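Local coordinates for protein staphylococcal enterotoxin-like toxin (Staphylococcus aureus, PDB 4DXG) that binds a sialylated, fucosylated glycan resembling sialyl Lewis X and, as a staphylococcal superantigen-like protein, probably targets host glycoproteins, at residues D106-V111 and V126-I131; I136-L141 and D189-T194. All blocks are in the same frame, centred on the assembly; numbering follows the deposited sequence.

Overall arrangement
The OB-fold region comes first along the chain, and both contacts lie in the beta-grasp region that follows. Contact 1 closes a short loop: strand 107-116 turns back into strand 122-131 as a beta hairpin at one side of the five-stranded sheet. Contact 2 opens a few residues later and closes a longer loop, joining the strand and first helical turn at 136-141 to 189-194. The two loops follow in series and neither nest nor cross. Their centres are 14 Å apart, yet they touch. Phe129 packs on Leu141, and His107 and Ile131 reach Gly193. The hairpin, helix 138-153 and the sialic acid site are thereby tied together.

Contact 1 (D106-V111 and V126-I131); sequences DHKAGV and VSEFKI
His107 and Ile131 form a hydrogen-bonded pair near one end of a run of antiparallel backbone bonds. His107 N gives to Ile131 O at 3.0 Å, and Ile131 N returns to His107 O at 2.7 Å. Both bonds are close to straight. Ala109 and Phe129 repeat the pattern, with Ala109 N to Phe129 O at 2.9 Å. At Val111 and Ser127 the pair is less regular: the Val111 N bond to Ser127 O is straight at N-H but comes from well above the carbonyl plane, and the return bond is weak. Lys108 and Gly110 lie in non-hydrogen-bonded pairs between these rungs.

The two strands make a beta hairpin of the beta-grasp domain, with 122-131 at the sheet edge and strand 196-203 on the other side of 107-116.

Apolar groups gather on the face of Ala109 and Phe129, where helix 138-153 packs on Phe129, and Ala109 and Val111 touch side chains of strand 196-203. Val111 CG2 lies against Phe129 CB at 3.7 Å. The Phe129 side chain leaves with CG opposite the backbone N (chi1 -174°), and its ring goes on to Leu141 and Leu145. Ile131 CD1 meets the edge of the His107 ring, 4.0 Å from CD2. His107 NE2 is hydrogen-bonded to Ile196 O, and Ser127 OG to Gln148.

Lys108, Glu128 and Lys130 occupy the other, exposed face, and Asp106, just before the strand, reaches Lys130. Lys130 bends at chi2 and chi3, which brings NZ to 3.3 Å from Asp106 OD1 in a salt bridge. NZ also makes a weak bond to OD2. Lys108 is extended beyond CG, and its CD lies 3.6 Å from Glu128 CG. Their charged ends form a long salt bridge.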
# COMPACT_ATOMS: atom_id res chain seq x y z
N ASP A 106 6.39 -16.04 -6.98
CA ASP A 106 7.06 -15.18 -7.97
C ASP A 106 6.11 -14.98 -9.16
O ASP A 106 6.14 -15.73 -10.15
CB ASP A 106 8.41 -15.75 -8.42
CG ASP A 106 9.22 -14.76 -9.25
OD1 ASP A 106 8.66 -13.71 -9.63
OD2 ASP A 106 10.42 -15.02 -9.52
N HIS A 107 5.26 -13.96 -9.03
CA HIS A 107 4.17 -13.72 -9.95
C HIS A 107 4.37 -12.32 -10.50
O HIS A 107 4.77 -11.42 -9.76
CB HIS A 107 2.87 -13.85 -9.16
CG HIS A 107 1.63 -13.56 -9.94
ND1 HIS A 107 0.93 -14.54 -10.62
CD2 HIS A 107 0.93 -12.41 -10.12
CE1 HIS A 107 -0.14 -14.00 -11.19
NE2 HIS A 107 -0.16 -12.71 -10.90
N LYS A 108 4.22 -12.14 -11.81
CA LYS A 108 4.15 -10.76 -12.34
C LYS A 108 2.86 -10.51 -13.10
O LYS A 108 2.31 -11.40 -13.74
CB LYS A 108 5.42 -10.33 -13.10
CG LYS A 108 5.75 -11.12 -14.27
CD LYS A 108 7.09 -10.66 -14.86
CE LYS A 108 7.66 -11.73 -15.81
NZ LYS A 108 8.93 -11.28 -16.44
N ALA A 109 2.32 -9.30 -12.94
CA ALA A 109 1.11 -8.91 -13.64
C ALA A 109 1.38 -7.71 -14.54
O ALA A 109 2.27 -6.89 -14.27
CB ALA A 109 0.01 -8.62 -12.68
N GLY A 110 0.64 -7.66 -15.65
CA GLY A 110 0.84 -6.65 -16.66
C GLY A 110 0.21 -5.36 -16.23
O GLY A 110 -0.91 -5.35 -15.73
N VAL A 111 0.94 -4.28 -16.43
CA VAL A 111 0.42 -2.97 -16.17
C VAL A 111 0.27 -2.22 -17.50
O VAL A 111 1.19 -2.21 -18.35
CB VAL A 111 1.36 -2.19 -15.19
CG1 VAL A 111 0.71 -0.90 -14.75
CG2 VAL A 111 1.69 -3.05 -13.95
N VAL A 126 3.50 0.76 -20.66
CA VAL A 126 3.27 -0.59 -20.16
C VAL A 126 4.38 -0.82 -19.15
O VAL A 126 5.32 -0.03 -19.05
CB VAL A 126 3.38 -1.67 -21.23
CG1 VAL A 126 2.37 -1.46 -22.36
CG2 VAL A 126 4.83 -1.77 -21.74
N SER A 127 4.26 -1.92 -18.42
CA SER A 127 5.11 -2.19 -17.30
C SER A 127 4.75 -3.62 -16.92
O SER A 127 3.83 -4.23 -17.48
CB SER A 127 4.75 -1.20 -16.18
OG SER A 127 5.55 -1.32 -15.02
N GLU A 128 5.47 -4.15 -15.97
CA GLU A 128 5.20 -5.45 -15.45
C GLU A 128 5.41 -5.31 -13.94
O GLU A 128 6.36 -4.67 -13.50
CB GLU A 128 6.18 -6.43 -16.05
CG GLU A 128 5.60 -7.78 -16.33
CD GLU A 128 6.09 -8.36 -17.65
OE1 GLU A 128 7.32 -8.26 -17.93
OE2 GLU A 128 5.23 -8.93 -18.39
N PHE A 129 4.53 -5.90 -13.15
CA PHE A 129 4.59 -5.65 -11.72
C PHE A 129 4.84 -6.93 -10.98
O PHE A 129 4.08 -7.90 -11.09
CB PHE A 129 3.33 -4.95 -11.24
CG PHE A 129 3.37 -4.53 -9.82
CD1 PHE A 129 4.02 -3.35 -9.45
CD2 PHE A 129 2.78 -5.31 -8.83
CE1 PHE A 129 4.04 -2.92 -8.10
CE2 PHE A 129 2.80 -4.90 -7.49
CZ PHE A 129 3.43 -3.69 -7.12
N LYS A 130 5.92 -6.92 -10.20
CA LYS A 130 6.37 -8.15 -9.57
C LYS A 130 5.73 -8.30 -8.20
O LYS A 130 5.78 -7.40 -7.38
CB LYS A 130 7.89 -8.24 -9.54
CG LYS A 130 8.36 -9.69 -9.36
CD LYS A 130 9.54 -10.10 -10.28
CE LYS A 130 10.43 -11.16 -9.56
NZ LYS A 130 11.37 -11.97 -10.44
N ILE A 131 5.02 -9.40 -8.00
CA ILE A 131 4.42 -9.73 -6.72
C ILE A 131 5.20 -10.91 -6.20
O ILE A 131 5.37 -11.91 -6.90
CB ILE A 131 2.88 -10.13 -6.82
CG1 ILE A 131 1.98 -8.90 -7.08
CG2 ILE A 131 2.40 -10.89 -5.55
CD1 ILE A 131 1.48 -8.82 -8.52

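Contact 2 (I136-L141 and D189-T194); sequences ISLKEL and DVIDGT. With SIA (N-acetyl-alpha-neuraminic acid), chain B.
Ile191 sits at the apolar centre and offers a different carbon to each of three neighbours. Its CD1 lies 4.0 Å from Leu141 CD1. Its CG2 meets Leu138 CD2 at the same distance, the two side chains crossing at about a right angle. CG1 stands between the backbone N and carbonyl carbon (chi1 63°) and packs beside Ile136 CG2. That methyl also rests on Gly193 CA. Tyr174 of strand 173-177 touches both Leu138 and Ile191.

Outside this core runs a short antiparallel two-stranded ladder. Ile136 N gives a nearly straight bond to Ile191 O at 2.8 Å, and Ile191 N returns to Ile136 O. Ser137 takes the N-cap position of helix 138-153, so the ladder passes directly into the long helix of the beta-grasp domain. Leu138 N, in the first helical turn, donates across to Asp189 O at 3.0 Å.

At the polar edge Leu138 CD1 packs on Asp189 CB at 3.5 Å and also approaches the bound sialic acid. The sugar is hydrogen-bonded to Thr175, Arg186 and Lys173 O, which lie outside the two segments. Asp189 OD2 accepts a further hydrogen bond from the sialic acid O9 at 2.6 Å, at the end of its glycerol tail.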
# COMPACT_ATOMS: atom_id res chain seq x y z
N ILE A 136 -1.29 -9.98 -0.18
CA ILE A 136 -0.74 -8.63 -0.25
C ILE A 136 -1.81 -7.58 0.12
O ILE A 136 -3.01 -7.75 -0.24
CB ILE A 136 -0.08 -8.40 -1.67
CG1 ILE A 136 0.78 -7.13 -1.67
CG2 ILE A 136 -1.16 -8.40 -2.75
CD1 ILE A 136 1.61 -6.88 -2.98
N SER A 137 -1.38 -6.54 0.86
CA SER A 137 -2.30 -5.49 1.31
C SER A 137 -2.56 -4.47 0.20
O SER A 137 -1.69 -4.20 -0.65
CB SER A 137 -1.83 -4.79 2.61
OG SER A 137 -0.55 -4.16 2.47
N LEU A 138 -3.75 -3.90 0.19
CA LEU A 138 -3.95 -2.85 -0.78
C LEU A 138 -2.97 -1.69 -0.50
O LEU A 138 -2.56 -1.02 -1.42
CB LEU A 138 -5.40 -2.38 -0.80
CG LEU A 138 -6.46 -3.46 -0.95
CD1 LEU A 138 -7.76 -2.70 -0.90
CD2 LEU A 138 -6.35 -4.26 -2.26
N LYS A 139 -2.55 -1.52 0.74
CA LYS A 139 -1.64 -0.46 1.15
C LYS A 139 -0.38 -0.51 0.31
O LYS A 139 0.15 0.54 -0.11
CB LYS A 139 -1.26 -0.63 2.64
CG LYS A 139 -0.31 0.47 3.22
CD LYS A 139 0.37 0.01 4.52
CE LYS A 139 1.22 1.12 5.18
NZ LYS A 139 0.48 2.41 5.35
N GLU A 140 0.10 -1.73 0.07
CA GLU A 140 1.42 -1.98 -0.50
C GLU A 140 1.32 -1.74 -1.98
O GLU A 140 2.19 -1.13 -2.59
CB GLU A 140 1.86 -3.42 -0.22
CG GLU A 140 2.97 -3.89 -1.14
CD GLU A 140 3.89 -4.98 -0.53
OE1 GLU A 140 3.61 -5.49 0.60
OE2 GLU A 140 4.89 -5.34 -1.21
N LEU A 141 0.21 -2.20 -2.54
CA LEU A 141 -0.05 -2.11 -3.96
C LEU A 141 -0.22 -0.67 -4.32
O LEU A 141 0.45 -0.20 -5.23
CB LEU A 141 -1.32 -2.87 -4.32
CG LEU A 141 -1.18 -4.37 -4.35
CD1 LEU A 141 -2.57 -4.91 -4.36
CD2 LEU A 141 -0.36 -4.90 -5.52
N ASP A 189 -6.99 -3.93 4.14
CA ASP A 189 -7.59 -4.90 3.25
C ASP A 189 -6.50 -5.77 2.61
O ASP A 189 -5.45 -5.27 2.23
CB ASP A 189 -8.47 -4.22 2.19
CG ASP A 189 -9.84 -3.74 2.75
OD1 ASP A 189 -10.44 -4.37 3.66
OD2 ASP A 189 -10.33 -2.70 2.26
N VAL A 190 -6.74 -7.07 2.52
CA VAL A 190 -5.74 -7.94 1.89
C VAL A 190 -6.35 -8.83 0.78
O VAL A 190 -7.54 -9.15 0.77
CB VAL A 190 -4.93 -8.78 2.92
CG1 VAL A 190 -4.36 -7.90 4.03
CG2 VAL A 190 -5.79 -9.83 3.54
N ILE A 191 -5.50 -9.20 -0.17
CA ILE A 191 -5.94 -9.96 -1.31
C ILE A 191 -4.87 -11.01 -1.72
O ILE A 191 -3.68 -10.90 -1.31
CB ILE A 191 -6.34 -9.01 -2.51
CG1 ILE A 191 -5.16 -8.18 -3.04
CG2 ILE A 191 -7.55 -8.12 -2.16
CD1 ILE A 191 -5.38 -7.71 -4.53
N ASP A 192 -5.28 -12.01 -2.50
CA ASP A 192 -4.34 -13.03 -2.98
C ASP A 192 -3.54 -12.42 -4.10
O ASP A 192 -4.08 -12.06 -5.14
CB ASP A 192 -5.06 -14.30 -3.47
CG ASP A 192 -4.08 -15.42 -3.87
OD1 ASP A 192 -2.86 -15.16 -4.10
OD2 ASP A 192 -4.53 -16.59 -3.96
N GLY A 193 -2.24 -12.29 -3.87
CA GLY A 193 -1.34 -11.73 -4.89
C GLY A 193 -1.33 -12.51 -6.21
O GLY A 193 -1.33 -11.94 -7.31
N THR A 194 -1.31 -13.83 -6.12
CA THR A 194 -1.12 -14.61 -7.35
C THR A 194 -2.41 -14.68 -8.18
O THR A 194 -2.42 -15.34 -9.22
CB THR A 194 -0.61 -16.02 -7.09
OG1 THR A 194 -1.61 -16.73 -6.36
CG2 THR A 194 0.66 -15.96 -6.27
C1 SIA B . -13.48 -0.91 -5.84
C2 SIA B . -14.73 -1.19 -4.99
C3 SIA B . -15.70 -2.06 -5.81
C4 SIA B . -15.23 -3.51 -5.95
C5 SIA B . -14.80 -4.14 -4.61
C6 SIA B . -13.85 -3.17 -3.91
C7 SIA B . -13.39 -3.62 -2.52
C8 SIA B . -12.55 -2.53 -1.86
C9 SIA B . -11.81 -3.03 -0.61
C10 SIA B . -14.50 -6.62 -4.52
C11 SIA B . -13.63 -7.72 -4.99
N5 SIA B . -14.12 -5.40 -4.92
O1A SIA B . -13.64 -0.67 -7.08
O1B SIA B . -12.34 -0.88 -5.28
O4 SIA B . -16.24 -4.38 -6.50
O6 SIA B . -14.50 -1.89 -3.76
O7 SIA B . -14.54 -3.78 -1.71
O8 SIA B . -11.65 -2.03 -2.87
O9 SIA B . -10.98 -1.96 -0.11
O10 SIA B . -15.47 -6.84 -3.79